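Local coordinates for MutT related protein (Methanosarcina mazei, PDB 3GRN), which probably acts as a hydrolase of the Nudix (MutT-related) family, although its own substrate is not established, at residues L3-I8 and E82-A87; I9-L14 and I88-G93. All coordinates share one frame; numbering follows the deposited sequence. Where two conformers were deposited one is given.

Contact 1: residues L3-I8 and E82-A87; sequences LEKPYI and EKKVIA
K84 N donates to P6 O over 2.8 Å, nearly straight with an N-H...O angle of 170°; K83 CA adds only a weak, bent C-H...O contact to the same oxygen. K84 then returns the pairing, its carbonyl O accepting from I8 N at 2.9 Å, and I8 O in turn takes I86 N. This alternation sets Y7 beside K84 and I8 beside V85 in parallel register. On the Y7 face, tyrosine and lysine run side by side in the same direction; K84 CB lies 3.6 Å from Y7 CD1, oblique to the ring. The lysine chain bends at its third torsion (chi3 87°), which carries NZ round to donate to Y7 OH at 3.2 Å. I86 CD1 meets the same ring atom, Y7 CD1, at 3.7 Å. With an alanine here instead of K84, Y7 OH is likely to lose this donor, and the ring the aliphatic chain lying alongside it. On the I8 face, I8 CD1 rests against the aliphatic K83 CD at 3.7 Å, while I8 CG1 touches V85 CG2. K5 packs its CG on K83 CA, and its NZ goes on to a salt bridge with E79. Two bridged pairs and three backbone bonds identify the start of the parallel strand pair 7-16 and 84-94 in the mixed sheet of the Nudix fold.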
loop_
_atom_site.group_PDB
_atom_site.type_symbol
_atom_site.label_atom_id
_atom_site.label_comp_id
_atom_site.label_asym_id
_atom_site.label_seq_id
_atom_site.Cartn_x
_atom_site.Cartn_y
_atom_site.Cartn_z
ATOM N N LEU A 3 -9.387 15.830 -19.928
ATOM C CA LEU A 3 -9.428 16.398 -18.578
ATOM C C LEU A 3 -8.030 16.779 -18.129
ATOM O O LEU A 3 -7.083 16.004 -18.297
ATOM C CB LEU A 3 -10.015 15.408 -17.567
ATOM C CG LEU A 3 -11.461 14.925 -17.676
ATOM C CD1 LEU A 3 -11.668 13.906 -16.569
ATOM C CD2 LEU A 3 -12.439 16.059 -17.536
ATOM N N GLU A 4 -7.912 17.968 -17.544
ATOM C CA GLU A 4 -6.627 18.475 -17.060
ATOM C C GLU A 4 -6.112 17.647 -15.888
ATOM O O GLU A 4 -4.903 17.467 -15.728
ATOM C CB GLU A 4 -6.745 19.950 -16.678
ATOM C CG GLU A 4 -7.057 20.862 -17.862
ATOM C CD GLU A 4 -7.797 22.124 -17.462
ATOM O OE1 GLU A 4 -8.593 22.077 -16.499
ATOM O OE2 GLU A 4 -7.582 23.162 -18.124
ATOM N N LYS A 5 -7.043 17.099 -15.109
ATOM C CA LYS A 5 -6.705 16.289 -13.951
ATOM C C LYS A 5 -7.600 15.039 -13.944
ATOM O O LYS A 5 -8.817 15.186 -14.046
ATOM C CB LYS A 5 -6.954 17.126 -12.705
ATOM C CG LYS A 5 -6.476 16.524 -11.430
ATOM C CD LYS A 5 -6.730 17.465 -10.253
ATOM C CE LYS A 5 -5.811 18.694 -10.326
ATOM N NZ LYS A 5 -5.861 19.472 -9.048
ATOM N N PRO A 6 -6.994 13.840 -13.835
ATOM C CA PRO A 6 -7.764 12.587 -13.895
ATOM C C PRO A 6 -8.585 12.363 -12.633
ATOM O O PRO A 6 -8.243 12.906 -11.562
ATOM C CB PRO A 6 -6.684 11.511 -13.977
ATOM C CG PRO A 6 -5.505 12.118 -13.263
ATOM C CD PRO A 6 -5.557 13.578 -13.653
ATOM N N TYR A 7 -9.667 11.595 -12.775
ATOM C CA TYR A 7 -10.447 11.119 -11.618
ATOM C C TYR A 7 -9.982 9.723 -11.247
ATOM O O TYR A 7 -9.616 8.939 -12.134
ATOM C CB TYR A 7 -11.945 11.062 -11.926
ATOM C CG TYR A 7 -12.643 12.384 -11.970
ATOM C CD1 TYR A 7 -13.234 12.909 -10.812
ATOM C CD2 TYR A 7 -12.748 13.105 -13.162
ATOM C CE1 TYR A 7 -13.895 14.139 -10.839
ATOM C CE2 TYR A 7 -13.406 14.337 -13.209
ATOM C CZ TYR A 7 -13.967 14.855 -12.039
ATOM O OH TYR A 7 -14.612 16.069 -12.063
ATOM N N ILE A 8 -10.011 9.402 -9.946
ATOM C CA ILE A 8 -9.809 8.038 -9.479
ATOM C C ILE A 8 -10.915 7.691 -8.499
ATOM O O ILE A 8 -11.544 8.602 -7.930
ATOM C CB ILE A 8 -8.426 7.797 -8.822
ATOM C CG1 ILE A 8 -8.313 8.575 -7.517
ATOM C CG2 ILE A 8 -7.269 8.135 -9.831
ATOM C CD1 ILE A 8 -7.387 7.983 -6.509
ATOM N N GLU A 82 -2.705 16.079 -7.893
ATOM C CA GLU A 82 -2.520 15.384 -9.166
ATOM C C GLU A 82 -3.701 14.542 -9.647
ATOM O O GLU A 82 -3.641 13.993 -10.744
ATOM C CB GLU A 82 -1.214 14.597 -9.181
ATOM C CG GLU A 82 -1.263 13.302 -8.448
ATOM C CD GLU A 82 0.091 12.913 -7.892
ATOM O OE1 GLU A 82 1.119 13.146 -8.575
ATOM O OE2 GLU A 82 0.115 12.370 -6.766
ATOM N N LYS A 83 -4.770 14.489 -8.848
ATOM C CA LYS A 83 -5.985 13.758 -9.228
ATOM C C LYS A 83 -7.192 14.262 -8.428
ATOM O O LYS A 83 -7.018 14.873 -7.364
ATOM C CB LYS A 83 -5.797 12.258 -8.991
ATOM C CG LYS A 83 -5.617 11.881 -7.509
ATOM C CD LYS A 83 -4.875 10.572 -7.373
ATOM C CE LYS A 83 -4.306 10.427 -5.980
ATOM N NZ LYS A 83 -3.078 11.255 -5.837
ATOM N N LYS A 84 -8.393 13.993 -8.946
ATOM C CA LYS A 84 -9.640 14.177 -8.198
ATOM C C LYS A 84 -10.123 12.821 -7.714
ATOM O O LYS A 84 -10.132 11.857 -8.476
ATOM C CB LYS A 84 -10.715 14.819 -9.076
ATOM C CG LYS A 84 -10.320 16.268 -9.555
ATOM C CD LYS A 84 -11.447 16.987 -10.288
ATOM C CE LYS A 84 -12.373 17.725 -9.314
ATOM N NZ LYS A 84 -13.593 18.318 -9.957
ATOM N N VAL A 85 -10.553 12.763 -6.464
ATOM C CA VAL A 85 -10.968 11.522 -5.870
ATOM C C VAL A 85 -12.508 11.472 -5.756
ATOM O O VAL A 85 -13.150 12.421 -5.309
ATOM C CB VAL A 85 -10.289 11.321 -4.508
ATOM C CG1 VAL A 85 -10.805 10.059 -3.825
ATOM C CG2 VAL A 85 -8.735 11.277 -4.690
ATOM N N ILE A 86 -13.083 10.382 -6.226
ATOM C CA ILE A 86 -14.497 10.104 -5.988
ATOM C C ILE A 86 -14.470 8.895 -5.066
ATOM O O ILE A 86 -13.984 7.815 -5.459
ATOM C CB ILE A 86 -15.239 9.668 -7.264
ATOM C CG1 ILE A 86 -15.287 10.793 -8.311
ATOM C CG2 ILE A 86 -16.669 9.221 -6.903
ATOM C CD1 ILE A 86 -15.521 10.270 -9.736
ATOM N N ALA A 87 -14.965 9.073 -3.851
ATOM C CA ALA A 87 -14.842 8.006 -2.855
ATOM C C ALA A 87 -16.208 7.546 -2.351
ATOM O O ALA A 87 -17.091 8.364 -2.070
ATOM C CB ALA A 87 -13.992 8.439 -1.716
#

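Contact 2: residues I9-L14 and I88-G93; sequences ISVYAL and IVFDGG
This is the central parallel pairing of the Nudix fold, in which strand 9-14 and strand 88-93 run side by side between helices 51-63 and 124-137. The two axes approach to 4.5 Å and their directions differ by 31°, the twist expected of neighbouring sheet strands. Five backbone bonds join them. I88 N donates to S10 O and Y12 N to I88 O; F90 N meets Y12 O at 2.8 Å, L14 N donates to F90 O, and G92 N closes on L14 O at 2.7 Å. The L14-F90 bond is nearly straight at the donor (171°), whereas the final G92 bond is more bent (150°). One face of the pair carries V11, A13, I88 and F90. There V11 CG1 comes to F90 CE2 at the edge of the phenyl ring, 3.9 Å away and near its plane, and the same ring edge lies beside Y12 O. Helix 51-63, the helix of the Nudix box, packs on this side through V55 against V11 and V59 against A13. The other face carries Y12, V89 and L14: L14 CG sits 3.7 Å from V89 CG1, and F129 of helix 124-137 touches both residues. Y12 adds an edge-to-face ring contact with F126. At the far end of the pairing D91 forms an Asx turn: salt-bridged through OD2 to R16, it accepts G93 N on its OD1 at 2.9 Å.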
loop_
_atom_site.group_PDB
_atom_site.type_symbol
_atom_site.label_atom_id
_atom_site.label_comp_id
_atom_site.label_asym_id
_atom_site.label_seq_id
_atom_site.Cartn_x
_atom_site.Cartn_y
_atom_site.Cartn_z
ATOM N N ILE A 9 -11.188 6.384 -8.374
ATOM C CA ILE A 9 -12.217 5.896 -7.442
ATOM C C ILE A 9 -11.507 5.343 -6.200
ATOM O O ILE A 9 -10.546 4.554 -6.302
ATOM C CB ILE A 9 -13.126 4.774 -8.083
ATOM C CG1 ILE A 9 -13.709 5.216 -9.433
ATOM C CG2 ILE A 9 -14.243 4.312 -7.090
ATOM C CD1 ILE A 9 -14.581 6.469 -9.368
ATOM N N SER A 10 -11.984 5.761 -5.035
ATOM C CA SER A 10 -11.493 5.243 -3.770
ATOM C C SER A 10 -12.660 4.732 -2.961
ATOM O O SER A 10 -13.817 5.040 -3.269
ATOM C CB SER A 10 -10.722 6.303 -2.982
ATOM O OG SER A 10 -9.503 6.626 -3.637
ATOM N N VAL A 11 -12.360 3.901 -1.969
ATOM C CA VAL A 11 -13.371 3.403 -1.032
ATOM C C VAL A 11 -12.916 3.570 0.423
ATOM O O VAL A 11 -11.740 3.390 0.747
ATOM C CB VAL A 11 -13.731 1.926 -1.324
ATOM C CG1 VAL A 11 -14.530 1.808 -2.615
ATOM C CG2 VAL A 11 -12.458 1.062 -1.437
ATOM N N TYR A 12 -13.848 3.940 1.289
ATOM C CA TYR A 12 -13.585 4.057 2.741
ATOM C C TYR A 12 -14.574 3.232 3.559
ATOM O O TYR A 12 -15.685 2.929 3.087
ATOM C CB TYR A 12 -13.585 5.515 3.183
ATOM C CG TYR A 12 -12.460 6.277 2.516
ATOM C CD1 TYR A 12 -11.158 6.194 3.021
ATOM C CD2 TYR A 12 -12.671 7.013 1.357
ATOM C CE1 TYR A 12 -10.086 6.865 2.419
ATOM C CE2 TYR A 12 -11.579 7.682 0.724
ATOM C CZ TYR A 12 -10.295 7.582 1.268
ATOM O OH TYR A 12 -9.216 8.231 0.694
ATOM N N ALA A 13 -14.156 2.852 4.783
ATOM C CA ALA A 13 -15.044 2.077 5.677
ATOM C C ALA A 13 -15.326 2.817 6.962
ATOM O O ALA A 13 -14.413 3.391 7.558
ATOM C CB ALA A 13 -14.435 0.735 6.003
ATOM N N LEU A 14 -16.595 2.798 7.376
ATOM C CA LEU A 14 -17.003 3.271 8.698
ATOM C C LEU A 14 -17.055 2.051 9.609
ATOM O O LEU A 14 -17.955 1.211 9.494
ATOM C CB LEU A 14 -18.398 3.902 8.668
ATOM C CG LEU A 14 -18.562 5.201 7.907
ATOM C CD1 LEU A 14 -20.049 5.617 7.953
ATOM C CD2 LEU A 14 -17.676 6.303 8.460
ATOM N N ILE A 88 -16.367 6.233 -2.273
ATOM C CA ILE A 88 -17.611 5.648 -1.788
ATOM C C ILE A 88 -17.347 5.100 -0.386
ATOM O O ILE A 88 -16.342 4.394 -0.150
ATOM C CB ILE A 88 -18.187 4.571 -2.761
ATOM C CG1 ILE A 88 -18.492 5.184 -4.142
ATOM C CG2 ILE A 88 -19.484 3.991 -2.217
ATOM C CD1 ILE A 88 -17.338 5.169 -5.115
ATOM N N VAL A 89 -18.240 5.446 0.544
ATOM C CA VAL A 89 -18.059 5.096 1.951
ATOM C C VAL A 89 -19.020 3.951 2.273
ATOM O O VAL A 89 -20.217 4.041 1.980
ATOM C CB VAL A 89 -18.305 6.287 2.903
ATOM C CG1 VAL A 89 -18.058 5.838 4.311
ATOM C CG2 VAL A 89 -17.377 7.478 2.566
ATOM N N PHE A 90 -18.474 2.879 2.839
ATOM C CA PHE A 90 -19.236 1.700 3.208
ATOM C C PHE A 90 -19.369 1.593 4.712
ATOM O O PHE A 90 -18.461 1.999 5.462
ATOM C CB PHE A 90 -18.538 0.450 2.672
ATOM C CG PHE A 90 -18.697 0.275 1.194
ATOM C CD1 PHE A 90 -19.767 -0.470 0.687
ATOM C CD2 PHE A 90 -17.777 0.842 0.309
ATOM C CE1 PHE A 90 -19.922 -0.634 -0.683
ATOM C CE2 PHE A 90 -17.935 0.698 -1.065
ATOM C CZ PHE A 90 -19.002 -0.032 -1.570
ATOM N N ASP A 91 -20.500 1.051 5.152
ATOM C CA ASP A 91 -20.701 0.824 6.559
ATOM C C ASP A 91 -20.147 -0.561 6.902
ATOM O O ASP A 91 -20.564 -1.581 6.349
ATOM C CB ASP A 91 -22.181 0.986 6.930
ATOM C CG ASP A 91 -22.386 1.170 8.426
ATOM O OD1 ASP A 91 -21.879 0.338 9.205
ATOM O OD2 ASP A 91 -23.064 2.143 8.826
ATOM N N GLY A 92 -19.185 -0.568 7.814
ATOM C CA GLY A 92 -18.465 -1.770 8.195
ATOM C C GLY A 92 -19.001 -2.347 9.494
ATOM O O GLY A 92 -18.496 -3.361 9.969
ATOM N N GLY A 93 -20.007 -1.699 10.073
ATOM C CA GLY A 93 -20.708 -2.259 11.231
ATOM C C GLY A 93 -19.962 -2.027 12.527
ATOM O O GLY A 93 -19.265 -1.024 12.678
#

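Overall arrangement
From the N terminus the chain enters strand 7-16, whose first residues belong to contact 1 and whose next residues belong to contact 2. It then passes through strands 22-27 and 38-44, helix 51-63 and strand 72-79 before strand 84-94 returns beside the first strand, meeting 3-8 and then 9-14 in the same order. Each contact therefore closes a loop of 73 intervening residues, and the two closures cross rather than nest, as parallel pairing requires. Their centres lie 18 Å apart, yet they join without a break: I86 O and S10 N are 2.9 Å apart, a probable hydrogen bond, and A87 CB packs on Y12 CE2. Contact 1 lies toward the periphery, contact 2 near the chain's centre.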